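Local coordinates for sulfur oxidation protein soxB (Thermus thermophilus, PDB 2WDD) that probably hydrolyses the sulfur-sulfur bond of cysteine S-thiosulfonate groups in the sulfur oxidation pathway, using two manganese ions in a 5'-nucleotidase-family fold, at residues L185-V190 / F236-R241; V215-P220 / V258-H263; L370-D375 / R556-T561; Y378-Q383 / V542-N547. One frame throughout, in Å; residues are numbered along the deposited sequence.

Contact 1 of 4, residues L185-V190 / F236-R241. With TBU (tertiary-butyl alcohol), chain E.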
# COMPACT_ATOMS: atom_id res chain seq x y z
N LEU A 185 -12.30 8.38 -11.61
CA LEU A 185 -12.38 9.77 -11.17
C LEU A 185 -11.01 10.30 -10.76
O LEU A 185 -10.21 9.57 -10.19
CB LEU A 185 -13.31 9.89 -9.94
CG LEU A 185 -14.75 9.42 -10.09
CD1 LEU A 185 -15.47 9.48 -8.74
CD2 LEU A 185 -15.48 10.28 -11.13
N SER A 186 -10.78 11.59 -11.01
CA SER A 186 -9.57 12.27 -10.55
C SER A 186 -9.67 13.75 -10.87
O SER A 186 -9.76 14.13 -12.03
CB SER A 186 -8.31 11.67 -11.17
OG SER A 186 -7.89 10.50 -10.48
N TYR A 187 -9.67 14.58 -9.83
CA TYR A 187 -9.74 16.03 -10.04
C TYR A 187 -8.36 16.55 -10.45
O TYR A 187 -8.24 17.62 -11.07
CB TYR A 187 -10.18 16.74 -8.75
CG TYR A 187 -9.03 17.03 -7.80
CD1 TYR A 187 -8.33 18.23 -7.87
CD2 TYR A 187 -8.58 16.06 -6.92
CE1 TYR A 187 -7.24 18.48 -7.04
CE2 TYR A 187 -7.48 16.29 -6.10
CZ TYR A 187 -6.82 17.50 -6.16
OH TYR A 187 -5.73 17.73 -5.35
N ASN A 188 -7.31 15.81 -10.10
CA ASN A 188 -5.95 16.29 -10.24
C ASN A 188 -5.08 15.90 -11.43
O ASN A 188 -3.99 16.46 -11.59
CB ASN A 188 -5.16 16.10 -8.93
CG ASN A 188 -5.04 14.64 -8.52
OD1 ASN A 188 -5.99 13.85 -8.62
ND2 ASN A 188 -3.85 14.26 -8.06
N ILE A 189 -5.52 14.93 -12.23
CA ILE A 189 -4.74 14.51 -13.38
C ILE A 189 -5.11 15.44 -14.53
O ILE A 189 -6.23 15.42 -15.01
CB ILE A 189 -4.99 13.03 -13.73
CG1 ILE A 189 -4.59 12.15 -12.54
CG2 ILE A 189 -4.17 12.61 -14.97
CD1 ILE A 189 -4.99 10.70 -12.68
N VAL A 190 -4.16 16.29 -14.92
CA VAL A 190 -4.41 17.29 -15.96
C VAL A 190 -3.30 17.25 -16.99
O VAL A 190 -2.22 16.72 -16.74
CB VAL A 190 -4.55 18.71 -15.35
CG1 VAL A 190 -5.61 18.73 -14.24
CG2 VAL A 190 -3.19 19.21 -14.81
N PHE A 236 0.00 15.62 -11.98
CA PHE A 236 -0.84 15.03 -10.94
C PHE A 236 -0.84 15.95 -9.72
O PHE A 236 -1.32 15.58 -8.64
CB PHE A 236 -0.21 13.69 -10.50
CG PHE A 236 -0.45 12.55 -11.44
CD1 PHE A 236 -1.29 11.51 -11.09
CD2 PHE A 236 0.23 12.47 -12.65
CE1 PHE A 236 -1.51 10.45 -11.93
CE2 PHE A 236 0.00 11.41 -13.51
CZ PHE A 236 -0.88 10.41 -13.16
N ALA A 237 -0.19 17.10 -9.85
CA ALA A 237 -0.01 18.00 -8.71
C ALA A 237 -1.21 18.21 -7.80
O ALA A 237 -2.34 18.37 -8.26
CB ALA A 237 0.54 19.34 -9.16
N LEU A 238 -0.95 18.21 -6.49
CA LEU A 238 -1.98 18.51 -5.51
C LEU A 238 -2.35 19.97 -5.77
O LEU A 238 -1.48 20.84 -5.79
CB LEU A 238 -1.41 18.35 -4.09
CG LEU A 238 -2.27 18.85 -2.93
CD1 LEU A 238 -3.45 17.91 -2.70
CD2 LEU A 238 -1.44 18.98 -1.67
N ASP A 239 -3.63 20.22 -6.01
CA ASP A 239 -4.11 21.56 -6.33
C ASP A 239 -5.31 21.88 -5.46
O ASP A 239 -6.45 21.54 -5.79
CB ASP A 239 -4.50 21.60 -7.81
CG ASP A 239 -4.70 23.02 -8.34
OD1 ASP A 239 -5.08 23.91 -7.56
OD2 ASP A 239 -4.53 23.21 -9.57
N GLU A 240 -5.05 22.48 -4.30
CA GLU A 240 -6.10 22.79 -3.34
C GLU A 240 -7.25 23.61 -3.92
O GLU A 240 -8.41 23.36 -3.60
CB GLU A 240 -5.52 23.47 -2.10
CG GLU A 240 -4.58 22.58 -1.32
CD GLU A 240 -4.14 23.19 -0.02
OE1 GLU A 240 -3.25 24.07 -0.04
OE2 GLU A 240 -4.67 22.79 1.04
N ARG A 241 -6.92 24.57 -4.78
CA ARG A 241 -7.93 25.40 -5.43
C ARG A 241 -8.88 24.55 -6.27
O ARG A 241 -10.10 24.64 -6.13
CB ARG A 241 -7.25 26.44 -6.32
CG ARG A 241 -7.87 27.83 -6.27
CD ARG A 241 -7.44 28.65 -7.49
NE ARG A 241 -8.03 28.12 -8.72
CZ ARG A 241 -7.39 27.33 -9.58
NH1 ARG A 241 -6.13 26.97 -9.35
NH2 ARG A 241 -8.01 26.89 -10.66
O TBU E . 2.80 16.09 -11.40
C TBU E . 3.58 17.29 -11.16
C1 TBU E . 3.22 18.36 -12.15
C2 TBU E . 3.37 17.92 -9.77
C3 TBU E . 5.05 16.95 -11.32
O HOH W 1 -3.29 18.94 -10.73

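Contact 2 of 4, residues V215-P220 / V258-H263. With MN (manganese (II) ion), chain H.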
# COMPACT_ATOMS: atom_id res chain seq x y z
N VAL A 215 -15.88 12.35 -4.99
CA VAL A 215 -14.83 13.11 -5.66
C VAL A 215 -13.59 12.22 -5.63
O VAL A 215 -13.34 11.56 -4.62
CB VAL A 215 -14.54 14.44 -4.93
CG1 VAL A 215 -13.43 15.24 -5.63
CG2 VAL A 215 -15.83 15.26 -4.77
N GLY A 216 -12.83 12.18 -6.72
CA GLY A 216 -11.62 11.36 -6.73
C GLY A 216 -10.33 12.16 -6.71
O GLY A 216 -10.21 13.23 -7.31
N ALA A 217 -9.32 11.60 -6.05
CA ALA A 217 -7.99 12.20 -6.02
C ALA A 217 -6.95 11.10 -6.20
O ALA A 217 -6.93 10.13 -5.46
CB ALA A 217 -7.73 12.95 -4.73
N SER A 218 -6.13 11.23 -7.24
CA SER A 218 -5.04 10.29 -7.47
C SER A 218 -3.76 10.78 -6.77
O SER A 218 -3.65 11.94 -6.39
CB SER A 218 -4.79 10.11 -8.97
OG SER A 218 -5.79 9.27 -9.53
N TYR A 219 -2.80 9.88 -6.61
CA TYR A 219 -1.56 10.22 -5.90
C TYR A 219 -0.87 11.41 -6.56
O TYR A 219 -0.59 11.38 -7.75
CB TYR A 219 -0.63 9.02 -5.92
CG TYR A 219 0.60 9.17 -5.04
CD1 TYR A 219 0.49 9.49 -3.70
CD2 TYR A 219 1.86 8.90 -5.55
CE1 TYR A 219 1.61 9.61 -2.89
CE2 TYR A 219 2.99 9.01 -4.74
CZ TYR A 219 2.86 9.35 -3.42
OH TYR A 219 3.99 9.44 -2.62
N PRO A 220 -0.56 12.46 -5.78
CA PRO A 220 0.05 13.66 -6.38
C PRO A 220 1.52 13.57 -6.73
O PRO A 220 2.05 14.44 -7.43
CB PRO A 220 -0.15 14.74 -5.30
CG PRO A 220 -0.35 13.98 -4.02
CD PRO A 220 -1.03 12.70 -4.40
N VAL A 258 -20.43 15.05 0.57
CA VAL A 258 -19.28 14.87 -0.32
C VAL A 258 -18.28 13.89 0.27
O VAL A 258 -17.82 14.05 1.40
CB VAL A 258 -18.62 16.23 -0.62
CG1 VAL A 258 -17.32 16.04 -1.43
CG2 VAL A 258 -19.59 17.15 -1.37
N VAL A 259 -17.94 12.87 -0.51
CA VAL A 259 -16.97 11.85 -0.10
C VAL A 259 -15.77 11.98 -1.03
O VAL A 259 -15.94 11.98 -2.25
CB VAL A 259 -17.57 10.44 -0.23
CG1 VAL A 259 -16.54 9.36 0.17
CG2 VAL A 259 -18.86 10.31 0.58
N LEU A 260 -14.57 12.06 -0.47
CA LEU A 260 -13.36 12.10 -1.29
C LEU A 260 -12.74 10.70 -1.29
O LEU A 260 -12.36 10.21 -0.25
CB LEU A 260 -12.33 13.10 -0.73
CG LEU A 260 -11.00 13.16 -1.51
CD1 LEU A 260 -11.23 13.77 -2.90
CD2 LEU A 260 -9.96 13.95 -0.74
N LEU A 261 -12.70 10.06 -2.46
CA LEU A 261 -12.07 8.74 -2.64
C LEU A 261 -10.64 9.11 -3.00
O LEU A 261 -10.36 9.59 -4.10
CB LEU A 261 -12.72 8.01 -3.83
CG LEU A 261 -12.21 6.62 -4.20
CD1 LEU A 261 -12.29 5.65 -3.02
CD2 LEU A 261 -13.02 6.09 -5.38
N SER A 262 -9.75 8.99 -2.02
CA SER A 262 -8.40 9.52 -2.12
C SER A 262 -7.25 8.53 -2.21
O SER A 262 -7.26 7.48 -1.55
CB SER A 262 -8.14 10.36 -0.87
OG SER A 262 -6.91 11.06 -0.95
N HIS A 263 -6.23 8.92 -2.96
CA HIS A 263 -4.98 8.18 -2.99
C HIS A 263 -3.85 9.16 -2.67
O HIS A 263 -2.74 9.02 -3.17
CB HIS A 263 -4.70 7.42 -4.29
CG HIS A 263 -3.80 6.24 -4.09
ND1 HIS A 263 -4.28 4.95 -3.98
CD2 HIS A 263 -2.47 6.17 -3.88
CE1 HIS A 263 -3.27 4.14 -3.72
NE2 HIS A 263 -2.16 4.85 -3.66
MN MN H . -0.10 4.22 -3.46
O HOH W 2 0.37 2.89 -1.88

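Contact 3 of 4, residues L370-D375 / R556-T561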
# COMPACT_ATOMS: atom_id res chain seq x y z
N LEU A 370 9.23 -16.42 9.76
CA LEU A 370 8.36 -15.38 9.20
C LEU A 370 9.10 -14.38 8.34
O LEU A 370 10.04 -13.74 8.81
CB LEU A 370 7.73 -14.60 10.36
CG LEU A 370 6.64 -13.60 9.96
CD1 LEU A 370 5.42 -14.33 9.43
CD2 LEU A 370 6.29 -12.73 11.18
N LEU A 371 8.64 -14.20 7.11
CA LEU A 371 9.19 -13.18 6.22
C LEU A 371 8.11 -12.10 6.07
O LEU A 371 7.03 -12.35 5.54
CB LEU A 371 9.52 -13.78 4.84
CG LEU A 371 10.67 -14.79 4.85
CD1 LEU A 371 10.83 -15.43 3.46
CD2 LEU A 371 11.98 -14.08 5.27
N TYR A 372 8.39 -10.91 6.60
CA TYR A 372 7.45 -9.80 6.52
C TYR A 372 8.15 -8.63 5.84
O TYR A 372 9.39 -8.56 5.83
CB TYR A 372 6.92 -9.39 7.90
CG TYR A 372 8.00 -8.93 8.87
CD1 TYR A 372 8.31 -7.58 9.01
CD2 TYR A 372 8.70 -9.85 9.65
CE1 TYR A 372 9.26 -7.15 9.93
CE2 TYR A 372 9.67 -9.44 10.54
CZ TYR A 372 9.97 -8.09 10.66
OH TYR A 372 10.92 -7.66 11.56
N LYS A 373 7.36 -7.73 5.28
CA LYS A 373 7.88 -6.61 4.52
C LYS A 373 7.70 -5.23 5.14
O LYS A 373 8.60 -4.39 5.07
CB LYS A 373 7.19 -6.58 3.14
CG LYS A 373 7.43 -5.29 2.34
CD LYS A 373 8.81 -5.33 1.69
CE LYS A 373 9.17 -4.00 1.01
NZ LYS A 373 10.33 -4.20 0.08
N ARG A 374 6.54 -4.97 5.72
CA ARG A 374 6.24 -3.64 6.24
C ARG A 374 6.90 -3.27 7.56
O ARG A 374 6.87 -4.06 8.51
CB ARG A 374 4.74 -3.40 6.30
CG ARG A 374 4.05 -3.40 4.94
CD ARG A 374 3.10 -2.22 4.81
NE ARG A 374 3.71 -0.98 5.29
CZ ARG A 374 3.07 -0.06 6.00
NH1 ARG A 374 3.71 1.04 6.39
NH2 ARG A 374 1.79 -0.21 6.31
N ASP A 375 7.46 -2.07 7.60
CA ASP A 375 8.10 -1.52 8.80
C ASP A 375 8.73 -0.19 8.42
O ASP A 375 9.12 0.01 7.27
CB ASP A 375 9.21 -2.45 9.32
CG ASP A 375 9.77 -1.98 10.66
OD1 ASP A 375 9.01 -2.07 11.64
OD2 ASP A 375 10.91 -1.45 10.73
N ARG A 556 10.45 -2.41 17.87
CA ARG A 556 9.76 -3.67 18.09
C ARG A 556 9.94 -4.70 16.99
O ARG A 556 10.06 -4.36 15.82
CB ARG A 556 8.25 -3.44 18.30
CG ARG A 556 7.93 -2.48 19.44
CD ARG A 556 8.32 -3.10 20.78
NE ARG A 556 7.64 -4.38 20.97
CZ ARG A 556 6.40 -4.50 21.42
NH1 ARG A 556 5.70 -3.42 21.75
NH2 ARG A 556 5.84 -5.70 21.54
N LEU A 557 9.86 -5.97 17.38
CA LEU A 557 9.93 -7.07 16.43
C LEU A 557 8.79 -8.05 16.69
O LEU A 557 8.36 -8.26 17.83
CB LEU A 557 11.24 -7.84 16.58
CG LEU A 557 12.50 -7.12 16.12
CD1 LEU A 557 13.72 -7.94 16.56
CD2 LEU A 557 12.50 -6.93 14.60
N PRO A 558 8.33 -8.71 15.63
CA PRO A 558 7.28 -9.70 15.83
C PRO A 558 7.89 -11.04 16.23
O PRO A 558 9.11 -11.20 16.21
CB PRO A 558 6.70 -9.86 14.42
CG PRO A 558 7.91 -9.66 13.53
CD PRO A 558 8.69 -8.55 14.21
N GLU A 559 7.04 -12.01 16.55
CA GLU A 559 7.48 -13.37 16.85
C GLU A 559 7.56 -14.05 15.49
O GLU A 559 6.58 -14.09 14.75
CB GLU A 559 6.45 -14.09 17.72
CG GLU A 559 6.66 -15.59 17.82
CD GLU A 559 7.99 -15.94 18.45
OE1 GLU A 559 8.25 -15.49 19.59
OE2 GLU A 559 8.78 -16.67 17.81
N VAL A 560 8.74 -14.52 15.12
CA VAL A 560 8.95 -15.12 13.81
C VAL A 560 8.86 -16.63 13.69
O VAL A 560 9.10 -17.16 12.61
CB VAL A 560 10.21 -14.57 13.14
CG1 VAL A 560 10.18 -13.04 13.12
CG2 VAL A 560 11.45 -15.08 13.86
N THR A 561 8.51 -17.31 14.77
CA THR A 561 8.35 -18.76 14.74
C THR A 561 6.90 -19.10 15.06
O THR A 561 6.12 -18.23 15.44
CB THR A 561 9.31 -19.47 15.73
OG1 THR A 561 8.93 -19.15 17.08
CG2 THR A 561 10.74 -19.03 15.50

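Contact 4 of 4, residues Y378-Q383 / V542-N547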
# COMPACT_ATOMS: atom_id res chain seq x y z
N TYR A 378 13.12 -1.75 8.87
CA TYR A 378 13.75 -3.04 8.65
C TYR A 378 12.72 -4.15 8.52
O TYR A 378 11.69 -4.13 9.19
CB TYR A 378 14.65 -3.34 9.86
CG TYR A 378 15.12 -4.78 9.92
CD1 TYR A 378 16.27 -5.18 9.27
CD2 TYR A 378 14.40 -5.73 10.63
CE1 TYR A 378 16.67 -6.51 9.27
CE2 TYR A 378 14.78 -7.08 10.64
CZ TYR A 378 15.93 -7.45 9.97
OH TYR A 378 16.33 -8.77 9.97
N SER A 379 13.00 -5.12 7.67
CA SER A 379 12.12 -6.28 7.55
C SER A 379 12.91 -7.55 7.24
O SER A 379 14.00 -7.50 6.68
CB SER A 379 11.05 -6.05 6.49
OG SER A 379 11.56 -6.35 5.19
N THR A 380 12.36 -8.71 7.59
CA THR A 380 13.07 -9.95 7.29
C THR A 380 13.04 -10.26 5.80
O THR A 380 14.01 -10.84 5.27
CB THR A 380 12.54 -11.13 8.10
OG1 THR A 380 11.11 -11.17 7.96
CG2 THR A 380 12.93 -10.98 9.57
N TRP A 381 11.97 -9.88 5.11
CA TRP A 381 11.93 -10.09 3.66
C TRP A 381 13.05 -9.27 3.01
O TRP A 381 13.79 -9.79 2.17
CB TRP A 381 10.59 -9.68 3.04
CG TRP A 381 10.69 -9.58 1.53
CD1 TRP A 381 10.81 -8.44 0.79
CD2 TRP A 381 10.89 -10.67 0.61
NE1 TRP A 381 11.00 -8.75 -0.54
CE2 TRP A 381 11.05 -10.12 -0.67
CE3 TRP A 381 10.89 -12.07 0.75
CZ2 TRP A 381 11.23 -10.91 -1.82
CZ3 TRP A 381 11.08 -12.86 -0.38
CH2 TRP A 381 11.25 -12.27 -1.65
N ASP A 382 13.19 -8.00 3.38
CA ASP A 382 14.21 -7.18 2.75
C ASP A 382 15.62 -7.66 3.08
O ASP A 382 16.54 -7.53 2.26
CB ASP A 382 14.03 -5.70 3.06
CG ASP A 382 12.76 -5.13 2.45
OD1 ASP A 382 12.56 -5.30 1.23
OD2 ASP A 382 11.92 -4.62 3.21
N GLN A 383 15.79 -8.23 4.27
CA GLN A 383 17.09 -8.79 4.60
C GLN A 383 17.36 -9.98 3.68
O GLN A 383 18.48 -10.14 3.19
CB GLN A 383 17.22 -9.16 6.07
CG GLN A 383 18.56 -9.85 6.31
CD GLN A 383 18.89 -10.07 7.76
OE1 GLN A 383 18.47 -9.30 8.62
NE2 GLN A 383 19.71 -11.09 8.03
N VAL A 542 15.79 -16.46 7.91
CA VAL A 542 16.20 -15.10 8.16
C VAL A 542 15.64 -14.57 9.46
O VAL A 542 14.52 -14.05 9.49
CB VAL A 542 15.77 -14.21 6.99
CG1 VAL A 542 16.27 -12.79 7.18
CG2 VAL A 542 16.26 -14.80 5.67
N ARG A 543 16.40 -14.70 10.53
CA ARG A 543 15.91 -14.19 11.80
C ARG A 543 16.07 -12.69 11.86
O ARG A 543 16.96 -12.10 11.26
CB ARG A 543 16.53 -14.91 12.99
CG ARG A 543 15.73 -16.14 13.42
CD ARG A 543 16.09 -16.59 14.83
NE ARG A 543 14.91 -17.02 15.58
CZ ARG A 543 14.14 -16.20 16.28
NH1 ARG A 543 14.42 -14.91 16.34
NH2 ARG A 543 13.09 -16.68 16.93
N PRO A 544 15.14 -12.03 12.57
CA PRO A 544 15.18 -10.58 12.63
C PRO A 544 16.41 -10.08 13.36
O PRO A 544 16.61 -10.37 14.54
CB PRO A 544 13.92 -10.21 13.43
CG PRO A 544 13.15 -11.46 13.59
CD PRO A 544 14.09 -12.60 13.42
N GLU A 545 17.22 -9.31 12.65
CA GLU A 545 18.41 -8.72 13.25
C GLU A 545 18.50 -7.29 12.75
O GLU A 545 19.24 -6.96 11.83
CB GLU A 545 19.65 -9.55 12.94
CG GLU A 545 19.64 -10.89 13.68
CD GLU A 545 20.91 -11.69 13.50
OE1 GLU A 545 21.34 -11.87 12.34
OE2 GLU A 545 21.47 -12.16 14.51
N PRO A 546 17.66 -6.42 13.32
CA PRO A 546 17.62 -5.02 12.88
C PRO A 546 19.00 -4.38 12.86
O PRO A 546 19.82 -4.61 13.75
CB PRO A 546 16.74 -4.33 13.92
CG PRO A 546 16.00 -5.42 14.61
CD PRO A 546 16.84 -6.67 14.52
N ASN A 547 19.22 -3.55 11.86
CA ASN A 547 20.52 -2.90 11.70
C ASN A 547 20.44 -1.42 12.09
O ASN A 547 21.33 -0.64 11.75
CB ASN A 547 20.96 -3.00 10.25
CG ASN A 547 19.99 -2.31 9.31
OD1 ASN A 547 18.77 -2.33 9.51
ND2 ASN A 547 20.54 -1.65 8.28
O HOH W 3 20.38 -7.42 9.45
O HOH W 4 19.69 -12.22 10.55

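Contact 1 of 4, residues L185-V190 / F236-R241
Asn188 ND2 reaches across to the backbone O of Phe236 at 2.9 Å, and the same nitrogen also donates to Ser218 O, so one amide ties its loop to two other parts of the chain. The bond to Phe236 is moderately bent, 149° at the hydrogen, and the donor is tilted out of the carbonyl plane. Asn188 CG is placed between its own N and carbonyl carbon (chi1 62°), which directs the amide at the 236-241 segment. A water bridges the backbones next to this bond, donating to Asn188 O and to Ala237 O, each at 2.7 Å. The loop 185-190 thereby packs against the lead-in to helix 240-252, where Asp239 is the N-cap and its OD1 accepts from Arg242 N. Just before that helix, Asp239 N gives a weak but nearly straight bond (167°) to Tyr187 OH at 3.3 Å, and Leu238 CD1 touches the same hydroxyl at 3.5 Å. At the other end, Ile189 CD1 meets Phe236 CE1 at 3.6 Å, the isoleucine running alongside the phenylalanine in the same direction. Trp166 packs edge-to-face with the Phe236 ring, while Phe236 N donates to the oxygen of a bound tertiary-butyl alcohol at 2.9 Å.

Contact 2 of 4, residues V215-P220 / V258-H263
Val215 is turned obliquely against two neighbours on the adjacent strand, its two methyls dividing the work: CG2 meets Val258 CG1 at 3.7 Å and CG1 meets Leu260 CD1 at 3.8 Å. Its CG1 lies anti to the backbone N (chi1 180°), which splays the branches toward both partners. Leu260 CD1 also approaches Ala217 CB, at 4.0 Å, on the face that Val215, Ala217, Leu260 and Ser262 share; Leu261 projects from the reverse face, packing on Tyr33 and Val214. Parallel pairing fixes this register. Leu261 N donates to Val215 O at 2.7 Å, and Ala217 N to Leu261 O at 3.0 Å; the short strand axes run 24° apart. One residue past strand 258-262, His263 N still reaches Ala217 O, less straight at 135°. Tyr219 CB lies 4.0 Å from His263 CD2, obliquely to the imidazole, and His263 O sits at the edge of the Tyr219 ring, which itself stacks on His286. Gly130 O accepts from His263 ND1, orienting the imidazole so that NE2 binds manganese at 2.2 Å. Asp132, His163, His286 and a water complete the coordination, a metal site at the carboxy ends of parallel strands, as in the dinuclear metallophosphatase fold of the 5'-nucleotidase family.

Contact 3 of 4, residues L370-D375 / R556-T561
Leu370 and Val560 supply the hydrogen bond between these two irregular segments: Leu370 N donates to Val560 O at 2.9 Å, with 159° at the hydrogen. The donor lies in the carbonyl plane, on a lone pair. Apolar packing accompanies that bond. Leu370 CB rests against Val560 CB at 3.7 Å. The CD2 branch of Leu370 extends along the other segment toward Glu559 O, and Leu370 CD2 lies 4.2 Å from Pro558 CG, the leucine crossing the proline obliquely. Tyr372 and Pro558 approach from opposite directions; ring atom CE2 of the tyrosine comes within 3.5 Å of Pro558 CG, which meets the ring obliquely, while Val560 CG1 lies at the ring edge near its plane. Tyr372 has CG between its N and carbonyl carbon (chi1 60°), an orientation that takes the ring across to the proline. The chain preceding helix 380-392 is thus packed against the C-terminal tail that follows strand 548-550, joining parts of the fold far apart in sequence and away from the manganese sites. From the 556-561 segment the phenol oxygen is met by carbon: Leu557 CD2 is 3.5 Å from Tyr372 OH, its side chain crossing the tyrosine at about a right angle, and Pro558 CD is 3.6 Å from the same Tyr372 OH. Among polar groups, Asp375 OD2 accepts from Tyr555 OH, just before the second segment, and also from the backbone N of Tyr378.

Contact 4 of 4, residues Y378-Q383 / V542-N547
Tyr378 lays one face of its ring against Pro546, whose CA stands 3.8 Å from the ring centroid and only 7° off the normal, a CH-pi contact centred on the ring. With CG anti to its N (chi1 167°), the ring extends along the 542-547 segment and carries its hydroxyl to Glu545. There Glu545 N donates to Tyr378 OH at 2.9 Å in a nearly linear bond (170°), and the hydroxyl in turn donates to Gln383 OE1 at 2.6 Å, approaching from above that carbonyl plane. One phenol oxygen is therefore gripped from both segments, which fixes where it sits; the Pro546 contact over the face bears on how the ring is turned. Water extends the grip: one molecule donates to Gln383 OE1 and Glu545 O, while a second accepts from Gln383 NE2 and donates to Arg543 O. The extended Gln383 chain runs antiparallel alongside the Val542 side chain, its CG 3.8 Å from Val542 CG1. Thr380 turns its methyl CG2 to Val542 O at 3.5 Å and to the Pro544 ring, while its OG1 is hydrogen-bonded to Leu370 O and Tyr372 N. The helix start is held separately: Ser379 OG accepts from Asp382 N at 2.9 Å and donates to Asp382 OD2. This is a serine N-cap opening helix 380-392, whose first turn packs on the proline-rich loop before strand 548-550 in the C-terminal part of this 5'-nucleotidase relative.

How the contacts relate
The four contacts form two pairs on opposite sides of the chain's centre. Contacts 1 and 2 have centres about 9 Å apart and alternate along the chain; Ser186 OG and Ser218 OG join them, and helix 240-252 of contact 1 leads into strand 257-262 of contact 2. Contacts 3 and 4, centres about 8 Å apart, follow later, with contact 4 nested within the loop that contact 3 closes; Lys373 NZ and Asp382 OD1 form a salt bridge between them. Contacts 2 and 3 lie about 32 Å apart between centres. Contact 2 supplies the metal ligand His263 and contact 1 packs beside it; the other pair joins the tail and the loop before strand 548-550 to the chain that leads into and opens helix 380-392.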